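Local coordinates for protein succinate--CoA ligase subunit alpha (Campylobacter jejuni, PDB 6MEL) that serves as the alpha subunit of a two-chain ligase, joining a Rossmann-type CoA-binding domain to a second alpha/beta domain of the CoA-ligase family, at residues A[20-25]-A[47-52]; A[29-34]-A[126-131]; A[71-74]-A[80-83]; A[103-108]-A[181-186]; A[221-226]-A[267-272]. One frame throughout, in Å; residues are numbered along the deposited sequence.

Contact 1: A[20-25]-A[47-52]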
# COMPACT_ATOMS: atom_id res chain seq x y z
N GLU A 20 -7.35 22.24 -2.35
CA GLU A 20 -6.51 21.70 -1.27
C GLU A 20 -5.12 22.33 -1.31
O GLU A 20 -4.59 22.73 -0.32
CB GLU A 20 -6.32 20.19 -1.45
CG GLU A 20 -7.19 19.31 -0.59
CD GLU A 20 -6.51 17.96 -0.34
OE1 GLU A 20 -6.45 17.55 0.83
OE2 GLU A 20 -5.98 17.37 -1.29
N ALA A 21 -4.53 22.34 -2.50
CA ALA A 21 -3.23 22.92 -2.73
C ALA A 21 -3.21 24.38 -2.28
O ALA A 21 -2.22 24.83 -1.68
CB ALA A 21 -2.87 22.84 -4.19
N THR A 22 -4.30 25.11 -2.58
CA THR A 22 -4.40 26.54 -2.22
C THR A 22 -4.37 26.69 -0.68
O THR A 22 -3.62 27.47 -0.14
CB THR A 22 -5.65 27.19 -2.84
OG1 THR A 22 -5.53 27.13 -4.27
CG2 THR A 22 -5.85 28.63 -2.38
N PHE A 23 -5.21 25.91 -0.00
CA PHE A 23 -5.28 25.89 1.43
C PHE A 23 -3.88 25.64 2.02
O PHE A 23 -3.42 26.42 2.85
CB PHE A 23 -6.27 24.81 1.89
CG PHE A 23 -6.35 24.68 3.38
CD1 PHE A 23 -7.27 25.44 4.12
CD2 PHE A 23 -5.48 23.85 4.07
CE1 PHE A 23 -7.31 25.35 5.51
CE2 PHE A 23 -5.50 23.77 5.46
CZ PHE A 23 -6.44 24.50 6.17
N HIS A 24 -3.19 24.57 1.57
CA HIS A 24 -1.93 24.22 2.16
C HIS A 24 -0.84 25.23 1.77
O HIS A 24 -0.03 25.57 2.62
CB HIS A 24 -1.54 22.77 1.85
CG HIS A 24 -2.44 21.81 2.54
ND1 HIS A 24 -2.39 21.63 3.91
CD2 HIS A 24 -3.43 21.02 2.08
CE1 HIS A 24 -3.29 20.72 4.25
NE2 HIS A 24 -3.97 20.35 3.15
N ALA A 25 -0.79 25.64 0.51
CA ALA A 25 0.21 26.64 0.03
C ALA A 25 0.17 27.91 0.89
O ALA A 25 1.23 28.45 1.27
CB ALA A 25 0.02 27.00 -1.43
N THR A 47 -2.26 35.43 -11.37
CA THR A 47 -1.72 35.60 -10.06
C THR A 47 -2.56 34.76 -9.08
O THR A 47 -3.79 34.68 -9.24
CB THR A 47 -1.69 37.09 -9.69
OG1 THR A 47 -0.64 37.69 -10.46
CG2 THR A 47 -1.37 37.35 -8.25
N HIS A 48 -1.90 34.13 -8.09
CA HIS A 48 -2.58 33.25 -7.09
C HIS A 48 -1.76 33.30 -5.80
O HIS A 48 -0.51 33.17 -5.81
CB HIS A 48 -2.83 31.84 -7.68
CG HIS A 48 -3.53 30.89 -6.77
ND1 HIS A 48 -4.85 31.03 -6.41
CD2 HIS A 48 -3.09 29.78 -6.12
CE1 HIS A 48 -5.23 30.03 -5.62
NE2 HIS A 48 -4.16 29.23 -5.44
N LEU A 49 -2.45 33.65 -4.70
CA LEU A 49 -1.83 33.89 -3.41
C LEU A 49 -0.65 34.85 -3.54
O LEU A 49 0.38 34.67 -2.89
CB LEU A 49 -1.36 32.55 -2.83
CG LEU A 49 -2.48 31.54 -2.57
CD1 LEU A 49 -1.88 30.22 -2.07
CD2 LEU A 49 -3.47 32.11 -1.54
N GLY A 50 -0.83 35.87 -4.37
CA GLY A 50 0.15 36.93 -4.62
C GLY A 50 1.38 36.50 -5.41
O GLY A 50 2.37 37.22 -5.44
N LYS A 51 1.33 35.35 -6.09
CA LYS A 51 2.49 34.86 -6.82
C LYS A 51 2.10 34.50 -8.24
O LYS A 51 0.94 34.23 -8.51
CB LYS A 51 3.04 33.61 -6.11
CG LYS A 51 3.43 33.84 -4.67
CD LYS A 51 4.62 34.76 -4.57
CE LYS A 51 4.86 35.19 -3.14
NZ LYS A 51 6.07 36.04 -3.10
N PRO A 52 3.07 34.46 -9.17
CA PRO A 52 2.78 34.11 -10.55
C PRO A 52 2.42 32.63 -10.76
O PRO A 52 2.93 31.75 -10.07
CB PRO A 52 4.07 34.53 -11.29
CG PRO A 52 5.15 34.52 -10.24
CD PRO A 52 4.46 34.85 -8.93
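Thr22 and His48 link the first helix of a Rossmann-type domain to a tight hairpin at the edge of its sheet. The hairpin joins strands 47-48 and 51-54 through a type I' turn from His48 to Lys51, with Leu49 and Gly50 at positive phi, and His48 and Lys51 exchange both backbone hydrogen bonds across it. Thr22 gives up the most surface. Its OG1 accepts a hydrogen bond from His48 NE2 at 2.8 Å, with the hydroxyl only 12° out of the imidazole plane, so the ring meets the threonine with its edge. The same oxygen is hydrogen-bonded to the carbonyl of Gly18, so the hydroxyl accepts one hydrogen bond from the ring and donates another to the backbone. The methyl lies beside this bond, Thr22 CG2 being 3.6 Å from His48 CE1. His48 reaches across because its CG stands anti to the backbone N (chi1 -178°), which carries the ring out from the turn toward the helix. The ring is held from other directions too: Phe16 packs edge-to-face with it, and Leu49 CG sits 4.0 Å above one face, displaced toward the rim. Leu49 extends the hairpin's reach further along the helix and also touches Glu26. Phe23 and His24, whose CB atoms point away from the hairpin, pack on apolar side chains of the other protein chain. One leucine methyl faces the helix, with Leu49 CD1 3.8 Å from Thr22 O and likewise 3.8 Å from Ala25 CB.

Contact 2: A[29-34]-A[126-131]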
# COMPACT_ATOMS: atom_id res chain seq x y z
N MET A 29 3.18 29.28 3.23
CA MET A 29 3.67 30.66 3.13
C MET A 29 3.63 31.36 4.50
O MET A 29 4.63 31.96 4.90
CB MET A 29 2.87 31.45 2.11
CG MET A 29 3.22 31.06 0.68
SD MET A 29 1.99 31.66 -0.56
CE MET A 29 3.08 32.68 -1.54
N ALA A 30 2.53 31.20 5.24
CA ALA A 30 2.40 31.83 6.57
C ALA A 30 3.46 31.27 7.51
O ALA A 30 3.92 31.99 8.38
CB ALA A 30 1.01 31.64 7.15
N TYR A 31 3.84 30.00 7.33
CA TYR A 31 4.84 29.42 8.21
C TYR A 31 6.26 29.92 7.87
O TYR A 31 7.17 29.69 8.64
CB TYR A 31 4.77 27.89 8.08
CG TYR A 31 5.46 27.12 9.17
CD1 TYR A 31 4.89 27.04 10.43
CD2 TYR A 31 6.70 26.53 8.98
CE1 TYR A 31 5.50 26.32 11.45
CE2 TYR A 31 7.32 25.81 9.99
CZ TYR A 31 6.72 25.70 11.23
OH TYR A 31 7.31 25.00 12.26
N GLY A 32 6.46 30.52 6.68
CA GLY A 32 7.77 31.09 6.31
C GLY A 32 8.32 30.55 4.99
O GLY A 32 9.37 31.00 4.53
N THR A 33 7.61 29.61 4.35
CA THR A 33 8.13 28.98 3.13
C THR A 33 8.17 30.01 2.00
O THR A 33 7.18 30.66 1.71
CB THR A 33 7.28 27.79 2.67
OG1 THR A 33 7.04 26.93 3.80
CG2 THR A 33 7.93 27.03 1.54
N ASN A 34 9.30 30.08 1.31
CA ASN A 34 9.48 30.98 0.15
C ASN A 34 8.84 30.38 -1.11
O ASN A 34 9.52 29.97 -2.04
CB ASN A 34 10.98 31.24 -0.09
CG ASN A 34 11.24 32.37 -1.08
OD1 ASN A 34 10.33 33.12 -1.38
ND2 ASN A 34 12.43 32.46 -1.65
N GLY A 126 5.08 15.45 3.38
CA GLY A 126 6.09 16.40 2.96
C GLY A 126 7.25 16.56 3.92
O GLY A 126 7.64 15.62 4.60
N ILE A 127 7.84 17.75 3.93
CA ILE A 127 9.06 18.00 4.71
C ILE A 127 8.87 19.31 5.47
O ILE A 127 8.23 20.23 4.97
CB ILE A 127 10.33 17.99 3.83
CG1 ILE A 127 11.60 18.28 4.63
CG2 ILE A 127 10.20 18.96 2.67
CD1 ILE A 127 12.88 18.02 3.84
N ILE A 128 9.41 19.37 6.69
CA ILE A 128 9.30 20.58 7.49
C ILE A 128 10.62 20.79 8.21
O ILE A 128 11.16 19.86 8.82
CB ILE A 128 8.10 20.55 8.47
CG1 ILE A 128 8.05 21.83 9.31
CG2 ILE A 128 8.11 19.33 9.39
CD1 ILE A 128 6.73 22.12 9.95
N THR A 129 11.10 22.04 8.15
CA THR A 129 12.19 22.51 8.99
C THR A 129 11.58 23.47 10.02
O THR A 129 11.12 24.55 9.66
CB THR A 129 13.33 23.12 8.18
OG1 THR A 129 13.96 22.05 7.47
CG2 THR A 129 14.37 23.84 9.04
N SER A 130 11.55 23.02 11.28
CA SER A 130 10.82 23.63 12.39
C SER A 130 11.06 25.15 12.43
O SER A 130 12.18 25.59 12.36
CB SER A 130 11.22 22.99 13.69
OG SER A 130 11.03 21.60 13.65
N GLU A 131 9.97 25.90 12.43
CA GLU A 131 9.96 27.36 12.58
C GLU A 131 10.72 28.02 11.43
O GLU A 131 11.09 29.15 11.56
CB GLU A 131 10.55 27.78 13.93
CG GLU A 131 9.75 27.29 15.14
CD GLU A 131 10.49 27.51 16.47
OE1 GLU A 131 11.35 28.40 16.51
OE2 GLU A 131 10.29 26.73 17.42
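Tyr31, in the last turn of helix 19-31, supplies every side-chain touch that the 29-34 segment makes with Ile128 to Glu131. A chi1 of -164° turns the ring off the helix, opposite the backbone N, toward the far segment. The phenol oxygen accepts a hydrogen bond from the backbone amide of Glu131, with Glu131 N to Tyr31 OH 2.8 Å and an almost straight N-H...O angle of 166°. Ile128 crosses the tyrosine at about a right angle, its CD1 lying 3.7 Å from Tyr31 CE2. At the ring edge and close to its plane comes Thr129 O, 4.0 Å from Tyr31 CE2, and Lys134 adds a further neighbour. The contact thus ties a helix of the Rossmann-type domain to the antiparallel hairpin of strands 126-129 and 133-136, which belongs to the sheet of the second domain. Glu131 has positive phi in the bend of that hairpin. Its CB points away from the helix, and OE2 is hydrogen-bonded to Lys145 N. Next along the first segment, Gly32 ends the helix in a Schellman motif with phi at 125°, its amide bonded to Met29 O at 2.9 Å. Thr33 follows, its OG1 hydrogen-bonded to both Cys28 O and Lys134 O, a second polar tie to the hairpin, this one on strand 133-136. Asn34 then pairs through its backbone with Val11 of strand 10-14.

Contact 3: A[71-74]-A[80-83]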
# COMPACT_ATOMS: atom_id res chain seq x y z
N ILE A 71 4.29 19.12 -4.96
CA ILE A 71 3.35 18.56 -5.95
C ILE A 71 2.07 18.06 -5.28
O ILE A 71 2.10 17.12 -4.46
CB ILE A 71 4.03 17.46 -6.76
CG1 ILE A 71 5.30 17.99 -7.44
CG2 ILE A 71 3.04 16.82 -7.72
CD1 ILE A 71 5.98 17.02 -8.36
N PHE A 72 0.94 18.67 -5.67
CA PHE A 72 -0.40 18.37 -5.13
C PHE A 72 -1.34 17.81 -6.20
O PHE A 72 -2.52 17.61 -5.90
CB PHE A 72 -1.09 19.62 -4.59
CG PHE A 72 -0.57 20.08 -3.24
CD1 PHE A 72 -0.95 19.40 -2.09
CD2 PHE A 72 0.27 21.18 -3.13
CE1 PHE A 72 -0.48 19.81 -0.84
CE2 PHE A 72 0.74 21.59 -1.88
CZ PHE A 72 0.38 20.90 -0.74
N VAL A 73 -0.84 17.50 -7.41
CA VAL A 73 -1.71 17.13 -8.51
C VAL A 73 -2.37 15.78 -8.21
O VAL A 73 -1.86 14.97 -7.44
CB VAL A 73 -0.96 17.08 -9.84
CG1 VAL A 73 -0.29 18.40 -10.17
CG2 VAL A 73 0.01 15.88 -9.87
N PRO A 74 -3.52 15.50 -8.84
CA PRO A 74 -4.21 14.25 -8.61
C PRO A 74 -3.36 13.04 -9.05
O PRO A 74 -2.42 13.17 -9.81
CB PRO A 74 -5.46 14.35 -9.52
CG PRO A 74 -5.61 15.85 -9.85
CD PRO A 74 -4.19 16.37 -9.84
N ASP A 80 3.47 12.00 -14.59
CA ASP A 80 3.81 13.01 -15.59
C ASP A 80 4.31 14.31 -14.94
O ASP A 80 5.24 14.94 -15.51
CB ASP A 80 2.67 13.26 -16.57
CG ASP A 80 2.43 12.05 -17.46
OD1 ASP A 80 3.30 11.12 -17.48
OD2 ASP A 80 1.35 12.01 -18.07
N SER A 81 3.79 14.67 -13.76
CA SER A 81 4.23 15.91 -13.07
C SER A 81 5.64 15.73 -12.49
O SER A 81 6.43 16.70 -12.51
CB SER A 81 3.25 16.39 -12.01
OG SER A 81 2.07 16.88 -12.63
N VAL A 82 5.97 14.50 -12.04
CA VAL A 82 7.32 14.23 -11.56
C VAL A 82 8.30 14.29 -12.75
O VAL A 82 9.37 14.92 -12.66
CB VAL A 82 7.40 12.88 -10.82
CG1 VAL A 82 8.85 12.47 -10.57
CG2 VAL A 82 6.61 12.95 -9.53
N ILE A 83 7.92 13.67 -13.87
CA ILE A 83 8.73 13.69 -15.09
C ILE A 83 8.92 15.13 -15.57
O ILE A 83 10.00 15.49 -15.93
CB ILE A 83 8.09 12.78 -16.16
CG1 ILE A 83 8.27 11.31 -15.77
CG2 ILE A 83 8.68 13.06 -17.55
CD1 ILE A 83 7.49 10.35 -16.65
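This is a small, buried, largely apolar packing contact in which Ile71 and Val73, at the end of strand 68-71 and just beyond it, meet Ser81 and Val82 on the helix that follows. Val73 is the closer of the two. Both of its methyls face the serine hydroxyl, with Val73 CG2 3.6 Å and Val73 CG1 3.7 Å from Ser81 OG. The hydroxyl is not left without a partner there, because Ser81 OG is hydrogen-bonded to Ala77 O, just ahead of the helix. Strand 68-71, helix 78-87 and strand 92-95 form a beta-alpha-beta crossover of the Rossmann-type domain, and the contact lies where the chain turns from the first strand into the helix. Deeper in, Ile71 points to the helix with an extended chain (chi2 -175°) that lays CD1 alongside it. Ile71 CD1 is 4.2 Å from Ser81 O and 4.3 Å from Val82 CG2, a looser fit. The carbonyl it passes is hydrogen-bonded to the side-chain amide of Gln14, from the neighbouring strand 10-14. Val82 also rests on Val95, and Ile71 on Ala93 and Val95, both in strand 92-95.

Contact 4: A[103-108]-A[181-186]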
# COMPACT_ATOMS: atom_id res chain seq x y z
N LYS A 103 3.26 1.68 -11.34
CA LYS A 103 4.03 1.68 -12.55
C LYS A 103 4.41 3.12 -12.92
O LYS A 103 5.53 3.37 -13.43
CB LYS A 103 3.22 1.02 -13.68
CG LYS A 103 3.98 0.94 -14.98
CD LYS A 103 3.17 0.34 -16.08
CE LYS A 103 2.13 1.29 -16.58
NZ LYS A 103 1.65 0.89 -17.92
N ASP A 104 3.51 4.08 -12.69
CA ASP A 104 3.81 5.49 -13.07
C ASP A 104 4.98 5.99 -12.23
O ASP A 104 5.86 6.69 -12.71
CB ASP A 104 2.62 6.43 -12.92
CG ASP A 104 1.47 6.21 -13.88
OD1 ASP A 104 1.62 5.41 -14.85
OD2 ASP A 104 0.42 6.86 -13.66
N MET A 105 4.97 5.62 -10.96
CA MET A 105 6.02 6.02 -10.07
C MET A 105 7.34 5.33 -10.44
O MET A 105 8.42 5.92 -10.37
CB MET A 105 5.62 5.70 -8.63
CG MET A 105 6.40 6.42 -7.64
SD MET A 105 6.35 8.23 -7.92
CE MET A 105 8.05 8.22 -7.43
N MET A 106 7.25 4.06 -10.85
CA MET A 106 8.43 3.32 -11.25
C MET A 106 9.15 4.06 -12.39
O MET A 106 10.37 4.29 -12.34
CB MET A 106 8.05 1.91 -11.71
CG MET A 106 9.24 0.96 -11.91
SD MET A 106 8.70 -0.75 -12.33
CE MET A 106 7.71 -0.41 -13.77
N PHE A 107 8.43 4.38 -13.46
CA PHE A 107 9.00 5.07 -14.62
C PHE A 107 9.42 6.51 -14.27
O PHE A 107 10.50 6.95 -14.68
CB PHE A 107 8.03 5.08 -15.80
CG PHE A 107 8.02 3.78 -16.57
CD1 PHE A 107 9.12 3.40 -17.32
CD2 PHE A 107 6.92 2.93 -16.51
CE1 PHE A 107 9.13 2.19 -17.99
CE2 PHE A 107 6.92 1.73 -17.21
CZ PHE A 107 8.01 1.38 -17.98
N ALA A 108 8.63 7.21 -13.46
CA ALA A 108 8.96 8.61 -13.14
C ALA A 108 10.23 8.67 -12.29
O ALA A 108 11.07 9.54 -12.51
CB ALA A 108 7.82 9.31 -12.46
N ASP A 181 3.98 4.44 -0.02
CA ASP A 181 3.81 3.67 -1.26
C ASP A 181 4.95 2.66 -1.41
O ASP A 181 5.98 2.70 -0.73
CB ASP A 181 3.71 4.61 -2.46
CG ASP A 181 2.36 5.27 -2.61
OD1 ASP A 181 1.46 4.98 -1.79
OD2 ASP A 181 2.19 6.06 -3.59
N PRO A 182 4.78 1.66 -2.29
CA PRO A 182 5.80 0.64 -2.48
C PRO A 182 7.08 1.15 -3.13
O PRO A 182 8.16 0.66 -2.84
CB PRO A 182 5.12 -0.41 -3.39
CG PRO A 182 3.67 0.00 -3.54
CD PRO A 182 3.59 1.44 -3.11
N ILE A 183 6.94 2.14 -4.01
CA ILE A 183 8.11 2.88 -4.53
C ILE A 183 8.04 4.33 -4.02
O ILE A 183 7.05 5.02 -4.27
CB ILE A 183 8.14 2.85 -6.06
CG1 ILE A 183 8.16 1.44 -6.64
CG2 ILE A 183 9.27 3.71 -6.59
CD1 ILE A 183 8.07 1.45 -8.17
N ILE A 184 9.11 4.77 -3.36
CA ILE A 184 9.25 6.10 -2.85
C ILE A 184 10.61 6.61 -3.27
O ILE A 184 11.34 5.93 -3.99
CB ILE A 184 9.07 6.11 -1.32
CG1 ILE A 184 10.02 5.15 -0.61
CG2 ILE A 184 7.61 5.84 -0.92
CD1 ILE A 184 10.11 5.37 0.87
N GLY A 185 10.93 7.83 -2.87
CA GLY A 185 12.17 8.45 -3.25
C GLY A 185 13.22 8.31 -2.17
O GLY A 185 13.60 7.18 -1.80
N LEU A 186 13.72 9.44 -1.68
CA LEU A 186 14.67 9.44 -0.59
C LEU A 186 14.08 8.64 0.59
O LEU A 186 12.88 8.75 0.93
CB LEU A 186 14.95 10.87 -0.15
CG LEU A 186 15.64 11.79 -1.15
CD1 LEU A 186 15.75 13.19 -0.59
CD2 LEU A 186 17.01 11.27 -1.54
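Ile183 drives its side chain against helix 102-115, where two consecutive methionines receive it differently. Met105 and Ile183 lie alongside, their chains running in opposing senses. The touching atom of the methionine is its CG, 3.7 Å from Ile183 O and 4.1 Å from the branch methyl Ile183 CG2. Beyond CG the chain turns at chi2 (55°), and Met105 goes on to pack against Ile119 and Pro122. Met106 crosses Ile183 at a slant and offers the root of its side chain instead of its tip. Ile183 CD1 lies 3.6 Å from both Met106 CB and Met106 CA, while the sulfur end of Met106 turns off from the loop. The isoleucine is stretched out (chi2 175°), which carries CD1 right up to the helix surface, and Val102 adds to its surroundings. A second link comes from Lys109, whose NZ is hydrogen-bonded to Ile184 O. The other protein chain closes in here: an aromatic side chain of it packs on Ile183, its backbone packs on Met106, and one of its basic side chains forms a salt bridge with Asp104. The contact is apolar packing at a domain boundary, between a helix of the Rossmann-type domain and the loop following strand 172-177 of the second domain, beside the subunit interface.

Contact 5: A[221-226]-A[267-272]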
# COMPACT_ATOMS: atom_id res chain seq x y z
N PHE A 221 23.49 -0.48 7.64
CA PHE A 221 23.95 0.78 7.19
C PHE A 221 24.20 1.72 8.39
O PHE A 221 25.19 2.44 8.39
CB PHE A 221 22.96 1.38 6.19
CG PHE A 221 23.32 2.78 5.77
CD1 PHE A 221 24.15 2.99 4.68
CD2 PHE A 221 22.88 3.87 6.50
CE1 PHE A 221 24.51 4.28 4.31
CE2 PHE A 221 23.24 5.16 6.13
CZ PHE A 221 24.04 5.36 5.03
N ILE A 222 23.26 1.78 9.34
CA ILE A 222 23.42 2.62 10.54
C ILE A 222 24.70 2.22 11.31
O ILE A 222 25.56 3.06 11.62
CB ILE A 222 22.14 2.58 11.41
CG1 ILE A 222 21.02 3.40 10.76
CG2 ILE A 222 22.42 3.07 12.83
CD1 ILE A 222 19.65 2.97 11.18
N LYS A 223 24.84 0.93 11.58
CA LYS A 223 25.99 0.43 12.31
C LYS A 223 27.29 0.91 11.65
O LYS A 223 28.16 1.37 12.31
CB LYS A 223 25.97 -1.10 12.33
CG LYS A 223 27.12 -1.73 13.11
CD LYS A 223 27.07 -1.39 14.57
CE LYS A 223 27.98 -2.29 15.37
NZ LYS A 223 28.52 -1.57 16.55
N GLU A 224 27.37 0.81 10.32
CA GLU A 224 28.57 1.09 9.58
C GLU A 224 28.77 2.59 9.32
O GLU A 224 29.88 2.99 9.08
CB GLU A 224 28.59 0.28 8.28
CG GLU A 224 29.01 -1.16 8.53
CD GLU A 224 28.72 -2.17 7.42
OE1 GLU A 224 28.44 -1.74 6.29
OE2 GLU A 224 28.78 -3.39 7.70
N ASN A 225 27.72 3.42 9.33
CA ASN A 225 27.92 4.78 8.79
C ASN A 225 27.41 5.89 9.71
O ASN A 225 27.75 7.03 9.47
CB ASN A 225 27.25 4.94 7.43
CG ASN A 225 27.82 4.00 6.41
OD1 ASN A 225 28.84 4.30 5.81
ND2 ASN A 225 27.23 2.83 6.25
N ILE A 226 26.53 5.60 10.66
CA ILE A 226 25.82 6.64 11.38
C ILE A 226 26.19 6.51 12.86
O ILE A 226 25.78 5.57 13.52
CB ILE A 226 24.29 6.49 11.17
CG1 ILE A 226 23.92 6.43 9.69
CG2 ILE A 226 23.53 7.59 11.88
CD1 ILE A 226 24.11 7.74 8.95
N LYS A 267 17.45 -3.82 16.19
CA LYS A 267 17.92 -4.07 17.56
C LYS A 267 19.33 -4.70 17.55
O LYS A 267 20.22 -4.23 18.26
CB LYS A 267 16.93 -4.97 18.29
CG LYS A 267 17.30 -5.23 19.74
CD LYS A 267 16.26 -6.04 20.50
CE LYS A 267 16.36 -5.81 21.99
NZ LYS A 267 15.64 -4.57 22.37
N SER A 268 19.56 -5.68 16.69
CA SER A 268 20.82 -6.42 16.66
C SER A 268 21.95 -5.53 16.14
O SER A 268 23.09 -5.81 16.40
CB SER A 268 20.68 -7.67 15.84
OG SER A 268 20.72 -7.32 14.46
N TYR A 269 21.66 -4.44 15.42
CA TYR A 269 22.71 -3.54 14.95
C TYR A 269 22.85 -2.32 15.86
O TYR A 269 23.54 -1.37 15.47
CB TYR A 269 22.46 -3.14 13.50
CG TYR A 269 22.98 -4.17 12.53
CD1 TYR A 269 22.13 -4.98 11.79
CD2 TYR A 269 24.35 -4.37 12.41
CE1 TYR A 269 22.64 -5.93 10.91
CE2 TYR A 269 24.87 -5.29 11.52
CZ TYR A 269 24.01 -6.08 10.78
OH TYR A 269 24.57 -6.98 9.92
N GLY A 270 22.21 -2.34 17.04
CA GLY A 270 22.42 -1.28 18.08
C GLY A 270 21.41 -0.12 18.01
O GLY A 270 21.52 0.82 18.80
N ILE A 271 20.43 -0.16 17.08
CA ILE A 271 19.41 0.92 17.04
C ILE A 271 18.56 0.83 18.32
O ILE A 271 18.30 -0.27 18.85
CB ILE A 271 18.57 0.84 15.75
CG1 ILE A 271 19.38 1.28 14.51
CG2 ILE A 271 17.28 1.66 15.87
CD1 ILE A 271 20.54 0.37 14.14
N HIS A 272 18.11 1.98 18.84
CA HIS A 272 17.20 1.97 19.99
C HIS A 272 15.76 1.73 19.51
O HIS A 272 15.06 2.65 19.13
CB HIS A 272 17.26 3.28 20.79
CG HIS A 272 18.56 3.60 21.46
ND1 HIS A 272 19.70 3.90 20.77
CD2 HIS A 272 18.87 3.73 22.77
CE1 HIS A 272 20.68 4.20 21.62
NE2 HIS A 272 20.19 4.09 22.85
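A Schellman motif closes helix 259-268, and the turn it makes brings Tyr269 and Ile271 against Lys223 and Ile222 near the end of helix 214-225. Gly270, at positive phi, is the C-prime residue; its amide bonds back to Lys267 O and that of Ile271 to Leu266 O. On the buried side the two isoleucines cross at about a right angle. Ile271 CD1 lies 3.5 Å from the branch methyl Ile222 CG2, while Ile222 CD1 reaches along to within 3.7 Å of Ile271 CG1, so the two branched chains interlock through CG2 and CD1 of Ile222 and CG1 and CD1 of Ile271. Leu192 continues this apolar patch behind Ile222, as Val230 and Ala232 do beneath Ile271. On the outer side Lys223 crosses Tyr269, also at about a right angle, using the aliphatic part of its chain: Lys223 CB is 3.7 Å from Tyr269 CD2. A bend at chi2 (64°) then takes the lysine past the backbone, with Lys223 CD 3.6 Å from Tyr269 O, and the amine is directed off from the turn. On helix 214-225 a side chain bonds back one turn. Asn225 ND2 bonds to Phe221 O at 3.0 Å (N-H...O 158°), in the carbonyl plane and on a lone pair, and the same nitrogen stands 3.4 Å above the Phe221 ring, offset toward its rim. Helices flanking a mixed sheet, with strand 230-235 between them in the chain, are characteristic of an alpha/beta fold such as this CoA-ligase family domain.

Contacts 1 and 3 belong to the Rossmann-type domain, contact 5 to the second domain, and contacts 2 and 4 run between the two. Contacts 1 and 2 share helix 19-31 and touch through Lys51 and Met29. Phe72 joins contact 3 to contact 1, while Ala108 joins it to contact 4, whose centre is about 12 Å away. Contact 5 stands apart, about 42 Å from contact 1 between centres. Along the chain contact 1 closes first, contact 3 falls within the span of contact 2, contacts 2 and 4 interleave, and contact 5 comes last. Among these contacts, 2 and 4 tie the domains at two separated places, on opposite sides of the chain's centre.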